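Local coordinates for protein pectate lyase II (Xanthomonas campestris pv. campestris, PDB 2QY1) that probably cleaves pectate, the polygalacturonate of plant cell walls, by beta-elimination, as a secreted lyase of polysaccharide lyase family 1, at residues I52-V55 / C56-W59; E24-Q27 / S28-S32; T307-A311 / A312-A316. The protein carries 2 engineered substitutions. All coordinates share one frame; numbering follows the deposited sequence.

Contact 1: I52-V55 / C56-W59; sequences IKDV and CAQW
Two hydrogen bonds join D54 to the residues after it. A57 N bonds back to D54 O at 3.1 Å and approaches from above the carbonyl plane. C56 N bonds to the side chain, reaching D54 OD1 at 3.2 Å. It meets the carboxylate from above its plane, not within it. With chi1 at -175°, CG of D54 lies opposite the backbone N and beside the carbonyl carbon, which brings OD1 near the C56 amide. OD1 also lies against CB of C56.

One water adds a bridge. It donates to V55 O at 2.9 Å and accepts from W59 N at the same distance. It thus takes the place of a direct helical bond four residues along.

The remaining contacts are van der Waals, between carbon and polar atoms. I52 CD1 lies 3.5 Å from NE2 of Q58. That NE2 is hydrogen-bonded to L106 O, a partner outside the turn that helps to orient the amide. V55 O rests on CG of Q58, and CB of A57 touches D54 O.

The covalent link is the C56-C143 disulfide. The backbone is a type I beta turn, D54 to A57, with an Asx turn at D54.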
loop_
_atom_site.group_PDB
_atom_site.type_symbol
_atom_site.label_atom_id
_atom_site.label_comp_id
_atom_site.label_asym_id
_atom_site.label_seq_id
_atom_site.Cartn_x
_atom_site.Cartn_y
_atom_site.Cartn_z
ATOM N N ILE A 52 -23.144 -4.677 -6.125
ATOM C CA ILE A 52 -22.708 -3.584 -6.997
ATOM C C ILE A 52 -22.843 -4.024 -8.460
ATOM O O ILE A 52 -21.981 -4.726 -9.000
ATOM C CB ILE A 52 -21.264 -3.113 -6.665
ATOM C CG1 ILE A 52 -21.167 -2.676 -5.196
ATOM C CG2 ILE A 52 -20.834 -1.973 -7.593
ATOM C CD1 ILE A 52 -19.741 -2.587 -4.653
ATOM N N LYS A 53 -23.942 -3.609 -9.082
ATOM C CA LYS A 53 -24.291 -4.039 -10.438
ATOM C C LYS A 53 -23.653 -3.161 -11.514
ATOM O O LYS A 53 -23.619 -3.530 -12.693
ATOM C CB LYS A 53 -25.812 -4.069 -10.615
ATOM C CG LYS A 53 -26.501 -5.292 -10.008
ATOM C CD LYS A 53 -26.813 -5.099 -8.528
ATOM C CE LYS A 53 -27.741 -6.185 -8.004
ATOM N NZ LYS A 53 -27.099 -7.533 -7.943
ATOM N N ASP A 54 -23.152 -2.001 -11.094
ATOM C CA ASP A 54 -22.493 -1.064 -11.992
ATOM C C ASP A 54 -21.269 -0.486 -11.293
ATOM O O ASP A 54 -21.393 0.268 -10.332
ATOM C CB ASP A 54 -23.464 0.047 -12.407
ATOM C CG ASP A 54 -22.880 0.993 -13.452
ATOM O OD1 ASP A 54 -21.823 0.683 -14.053
ATOM O OD2 ASP A 54 -23.497 2.056 -13.679
ATOM N N VAL A 55 -20.092 -0.866 -11.785
ATOM C CA VAL A 55 -18.810 -0.382 -11.268
ATOM C C VAL A 55 -18.741 1.154 -11.310
ATOM O O VAL A 55 -18.116 1.786 -10.453
ATOM C CB VAL A 55 -17.630 -1.028 -12.055
ATOM C CG1 VAL A 55 -16.360 -0.205 -11.951
ATOM C CG2 VAL A 55 -17.381 -2.453 -11.563
ATOM N N CYS A 56 -19.426 1.737 -12.290
ATOM C CA CYS A 56 -19.396 3.179 -12.516
ATOM C C CYS A 56 -20.379 3.995 -11.673
ATOM O O CYS A 56 -20.446 5.222 -11.793
ATOM C CB CYS A 56 -19.533 3.475 -14.010
ATOM S SG CYS A 56 -18.027 3.014 -14.890
ATOM N N ALA A 57 -21.122 3.310 -10.806
ATOM C CA ALA A 57 -21.995 3.975 -9.840
ATOM C C ALA A 57 -21.201 4.524 -8.656
ATOM O O ALA A 57 -21.643 5.455 -7.981
ATOM C CB ALA A 57 -23.073 3.019 -9.345
ATOM N N GLN A 58 -20.022 3.954 -8.425
ATOM C CA GLN A 58 -19.275 4.185 -7.186
ATOM C C GLN A 58 -18.692 5.593 -7.041
ATOM O O GLN A 58 -18.832 6.210 -5.982
ATOM C CB GLN A 58 -18.185 3.120 -7.000
ATOM C CG GLN A 58 -18.693 1.673 -7.019
ATOM C CD GLN A 58 -19.849 1.448 -6.059
ATOM O OE1 GLN A 58 -21.009 1.728 -6.384
ATOM N NE2 GLN A 58 -19.541 0.935 -4.874
ATOM N N TRP A 59 -18.070 6.103 -8.104
ATOM C CA TRP A 59 -17.365 7.390 -8.043
ATOM C C TRP A 59 -18.294 8.558 -7.720
ATOM O O TRP A 59 -17.871 9.561 -7.140
ATOM C CB TRP A 59 -16.574 7.649 -9.336
ATOM C CG TRP A 59 -17.403 7.991 -10.549
ATOM C CD1 TRP A 59 -17.907 7.120 -11.472
ATOM C CD2 TRP A 59 -17.803 9.301 -10.974
ATOM N NE1 TRP A 59 -18.605 7.804 -12.441
ATOM C CE2 TRP A 59 -18.556 9.144 -12.160
ATOM C CE3 TRP A 59 -17.605 10.592 -10.464
ATOM C CZ2 TRP A 59 -19.109 10.230 -12.845
ATOM C CZ3 TRP A 59 -18.154 11.675 -11.149
ATOM C CH2 TRP A 59 -18.900 11.484 -12.325
HETATM O O HOH W 1 -16.802 4.311 -9.950
#

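Contact 2: E24-Q27 / S28-S32; sequences EAMQ and SAIDS
Q27 NE2 donates to D31 OD1 at 2.8 Å, one turn further along the helix. The N-H points fairly straight at the oxygen, with an angle of 155°. OD1 lies close to the amide plane of Q27, while NE2 stands above the carboxylate plane. The two planes are 31° apart. The chain of Q27 bends at chi2 (62°), which turns NE2 forward along the helix, toward D31. The other end of the amide is used as well: OE1 accepts from Q67 N on strand 65-69. The group is therefore gripped at both ends, which fixes its rotation and ties the helix to that strand.

The backbone of the same pair is bonded too. D31 N reaches Q27 O at 2.8 Å. The D31 carboxylate comes close to this carbonyl oxygen, with OD1 3.2 Å from Q27 O. These two oxygens are both acceptors and are not bonded to each other. The bond from NE2 to OD1 probably offsets their closeness. Three further bonds of the same helical type run from S28 N to E24 O (2.9 Å), from A29 N to A25 O and from I30 N to M26 O.

M26 and I30 share the buried face. They lie side by side and point the same way, with M26 CG 4.1 Å from I30 CD1. I30 CG1 also rests 3.4 Å from M26 O. Both side chains pack on L41 and V66, and M26 also meets V20. The result is a regular amphipathic alpha-helix, with E24, S28 and D31 on its outer side, consistent with the N-terminal helix that caps the parallel beta-helix in pectate lyases.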
loop_
_atom_site.group_PDB
_atom_site.type_symbol
_atom_site.label_atom_id
_atom_site.label_comp_id
_atom_site.label_asym_id
_atom_site.label_seq_id
_atom_site.Cartn_x
_atom_site.Cartn_y
_atom_site.Cartn_z
ATOM N N GLU A 24 -20.071 1.471 10.828
ATOM C CA GLU A 24 -20.460 2.376 11.918
ATOM C C GLU A 24 -20.039 1.870 13.303
ATOM O O GLU A 24 -19.608 2.655 14.151
ATOM C CB GLU A 24 -21.969 2.652 11.886
ATOM C CG GLU A 24 -22.439 3.449 10.661
ATOM C CD GLU A 24 -22.731 2.576 9.442
ATOM O OE1 GLU A 24 -22.545 1.337 9.517
ATOM O OE2 GLU A 24 -23.151 3.134 8.404
ATOM N N ALA A 25 -20.166 0.563 13.523
ATOM C CA ALA A 25 -19.743 -0.055 14.779
ATOM C C ALA A 25 -18.236 0.090 14.995
ATOM O O ALA A 25 -17.789 0.326 16.117
ATOM C CB ALA A 25 -20.157 -1.520 14.825
ATOM N N MET A 26 -17.462 -0.044 13.919
ATOM C CA MET A 26 -16.010 0.110 13.997
ATOM C C MET A 26 -15.648 1.537 14.400
ATOM O O MET A 26 -14.830 1.742 15.299
ATOM C CB MET A 26 -15.337 -0.265 12.671
ATOM C CG MET A 26 -13.805 -0.260 12.732
ATOM S SD MET A 26 -13.012 -0.737 11.185
ATOM C CE MET A 26 -13.383 -2.488 11.132
ATOM N N GLN A 27 -16.271 2.514 13.741
ATOM C CA GLN A 27 -16.027 3.925 14.038
ATOM C C GLN A 27 -16.410 4.266 15.475
ATOM O O GLN A 27 -15.651 4.935 16.178
ATOM C CB GLN A 27 -16.771 4.836 13.055
ATOM C CG GLN A 27 -16.364 6.309 13.155
ATOM C CD GLN A 27 -14.896 6.533 12.835
ATOM O OE1 GLN A 27 -14.459 6.328 11.704
ATOM N NE2 GLN A 27 -14.129 6.960 13.830
ATOM N N SER A 28 -17.581 3.798 15.907
ATOM C CA SER A 28 -18.048 4.030 17.276
ATOM C C SER A 28 -17.049 3.524 18.317
ATOM O O SER A 28 -16.784 4.206 19.309
ATOM C CB SER A 28 -19.422 3.391 17.499
ATOM O OG SER A 28 -19.847 3.579 18.838
ATOM N N ALA A 29 -16.494 2.337 18.079
ATOM C CA ALA A 29 -15.518 1.736 18.990
ATOM C C ALA A 29 -14.208 2.527 19.029
ATOM O O ALA A 29 -13.592 2.664 20.086
ATOM C CB ALA A 29 -15.263 0.280 18.622
ATOM N N ILE A 30 -13.798 3.050 17.877
ATOM C CA ILE A 30 -12.642 3.944 17.792
ATOM C C ILE A 30 -12.912 5.269 18.514
ATOM O O ILE A 30 -12.058 5.754 19.254
ATOM C CB ILE A 30 -12.219 4.187 16.320
ATOM C CG1 ILE A 30 -11.662 2.897 15.719
ATOM C CG2 ILE A 30 -11.163 5.292 16.213
ATOM C CD1 ILE A 30 -11.695 2.862 14.219
ATOM N N ASP A 31 -14.106 5.833 18.306
ATOM C CA ASP A 31 -14.499 7.104 18.925
ATOM C C ASP A 31 -14.527 7.022 20.455
ATOM O O ASP A 31 -14.148 7.976 21.141
ATOM C CB ASP A 31 -15.877 7.564 18.422
ATOM C CG ASP A 31 -15.896 7.917 16.934
ATOM O OD1 ASP A 31 -14.823 8.043 16.299
ATOM O OD2 ASP A 31 -17.012 8.074 16.393
ATOM N N SER A 32 -14.976 5.879 20.977
ATOM C CA SER A 32 -15.100 5.655 22.420
ATOM C C SER A 32 -13.755 5.382 23.095
ATOM O O SER A 32 -13.588 5.629 24.287
ATOM C CB SER A 32 -16.055 4.489 22.693
ATOM O OG SER A 32 -17.352 4.764 22.192
#

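Contact 3: T307-A311 / A312-A316; sequences TVTPA and AQVKA
The rim of the P310 ring, CB, CG and CD, lies against one face of the Q313 side-chain amide. The two groups are tilted against each other, not stacked flat. OE1 of Q313 comes 3.8 Å from P310 CG, and NE2 of Q313 is 4.1 Å from P310 CD. CG of Q313 stands beside the backbone N (chi1 -64°) and the chain runs out extended from there, which brings the amide to the rim of the proline. Both residues are exposed, so this is a surface contact.

The backbone of the same residues makes two overlapping type I beta turns. They lead the chain into helix 314-321. In the first, Q313 N donates to P310 O at 2.8 Å, with a bent N-H angle of 142°. In the second, V314 N donates to A311 O at 3.2 Å. In both, the donor comes from above the carbonyl plane, strongly so in the second.

T309 packs against the side chains of Q313 and V314. Its CB lies 4.0 Å from V314 CG2, and its methyl CG2 meets the CB of Q313. T309 OG1 is hydrogen-bonded to H198 NE2, so its polar end is held by strand 193-202. V314 packs on N220 and Y245, and A311 and A312 touch Y270, which places the segment along the flank of the parallel beta-helix.

V314 also closes on the carbonyl of the second turn. Its chi1 of 163° sets CG2 beside the backbone N. CB of V314 sits 3.3 Å from A311 O, and CG2 of V314 lies 3.6 Å from the same oxygen.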
loop_
_atom_site.group_PDB
_atom_site.type_symbol
_atom_site.label_atom_id
_atom_site.label_comp_id
_atom_site.label_asym_id
_atom_site.label_seq_id
_atom_site.Cartn_x
_atom_site.Cartn_y
_atom_site.Cartn_z
ATOM N N THR A 307 14.490 -12.030 6.201
ATOM C CA THR A 307 14.767 -13.267 5.471
ATOM C C THR A 307 14.240 -13.162 4.046
ATOM O O THR A 307 13.039 -12.977 3.829
ATOM C CB THR A 307 14.141 -14.502 6.172
ATOM O OG1 THR A 307 14.686 -14.634 7.491
ATOM C CG2 THR A 307 14.426 -15.783 5.392
ATOM N N VAL A 308 15.144 -13.276 3.079
ATOM C CA VAL A 308 14.765 -13.183 1.673
ATOM C C VAL A 308 14.345 -14.539 1.111
ATOM O O VAL A 308 15.051 -15.537 1.271
ATOM C CB VAL A 308 15.886 -12.560 0.788
ATOM C CG1 VAL A 308 16.021 -11.072 1.067
ATOM C CG2 VAL A 308 17.222 -13.271 0.995
ATOM N N THR A 309 13.173 -14.565 0.481
ATOM C CA THR A 309 12.750 -15.690 -0.337
ATOM C C THR A 309 13.583 -15.623 -1.613
ATOM O O THR A 309 13.696 -14.547 -2.206
ATOM C CB THR A 309 11.249 -15.580 -0.704
ATOM O OG1 THR A 309 10.468 -15.446 0.489
ATOM C CG2 THR A 309 10.772 -16.806 -1.481
ATOM N N PRO A 310 14.202 -16.752 -2.025
ATOM C CA PRO A 310 14.897 -16.762 -3.314
ATOM C C PRO A 310 13.985 -16.230 -4.417
ATOM O O PRO A 310 12.836 -16.667 -4.532
ATOM C CB PRO A 310 15.213 -18.242 -3.528
ATOM C CG PRO A 310 15.352 -18.784 -2.145
ATOM C CD PRO A 310 14.320 -18.050 -1.332
ATOM N N ALA A 311 14.500 -15.285 -5.202
ATOM C CA ALA A 311 13.699 -14.509 -6.154
ATOM C C ALA A 311 12.831 -15.343 -7.097
ATOM O O ALA A 311 11.681 -14.987 -7.355
ATOM C CB ALA A 311 14.593 -13.569 -6.950
ATOM N N ALA A 312 13.382 -16.450 -7.599
ATOM C CA ALA A 312 12.657 -17.336 -8.516
ATOM C C ALA A 312 11.447 -18.000 -7.857
ATOM O O ALA A 312 10.486 -18.367 -8.536
ATOM C CB ALA A 312 13.596 -18.388 -9.099
ATOM N N GLN A 313 11.502 -18.138 -6.532
ATOM C CA GLN A 313 10.436 -18.778 -5.762
ATOM C C GLN A 313 9.361 -17.788 -5.298
ATOM O O GLN A 313 8.320 -18.201 -4.782
ATOM C CB GLN A 313 11.025 -19.520 -4.558
ATOM C CG GLN A 313 11.954 -20.681 -4.932
ATOM C CD GLN A 313 12.664 -21.292 -3.733
ATOM O OE1 GLN A 313 13.779 -21.805 -3.856
ATOM N NE2 GLN A 313 12.023 -21.243 -2.572
ATOM N N VAL A 314 9.615 -16.495 -5.499
ATOM C CA VAL A 314 8.719 -15.422 -5.037
ATOM C C VAL A 314 7.307 -15.499 -5.632
ATOM O O VAL A 314 6.325 -15.338 -4.908
ATOM C CB VAL A 314 9.353 -14.011 -5.248
ATOM C CG1 VAL A 314 8.306 -12.897 -5.171
ATOM C CG2 VAL A 314 10.456 -13.772 -4.230
ATOM N N LYS A 315 7.203 -15.757 -6.935
ATOM C CA LYS A 315 5.896 -15.898 -7.585
ATOM C C LYS A 315 5.012 -16.910 -6.852
ATOM O O LYS A 315 3.898 -16.579 -6.449
ATOM C CB LYS A 315 6.042 -16.283 -9.063
ATOM C CG LYS A 315 4.716 -16.575 -9.767
ATOM C CD LYS A 315 4.892 -16.743 -11.271
ATOM C CE LYS A 315 3.581 -17.146 -11.941
ATOM N NZ LYS A 315 3.688 -17.177 -13.434
ATOM N N ALA A 316 5.523 -18.128 -6.674
ATOM C CA ALA A 316 4.786 -19.199 -5.998
ATOM C C ALA A 316 4.506 -18.875 -4.531
ATOM O O ALA A 316 3.383 -19.059 -4.053
ATOM C CB ALA A 316 5.533 -20.525 -6.125
#

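From the N terminus, contact 2 comes first, on helix 23-32 between strands 18-20 and 39-43. Contact 1 follows, in the loop from strand 39-43 to strand 65-69. Contact 3 lies late in the chain, where the loop after strand 287-288 enters helix 314-321. Contacts 1 and 3 are turns and contact 2 is a length of helix. All are local and in series, and none nests or crosses. Contacts 1 and 2 have centres about 27 Å apart. Contact 3 is about 39 Å from contact 2 between centres, on the opposite side of the chain's centre. Helix 23-32 packs on the first strands, the disulfide C56-C143 ties the loop of contact 1 to the loop that holds C143, and helix 314-321 lies on later strands.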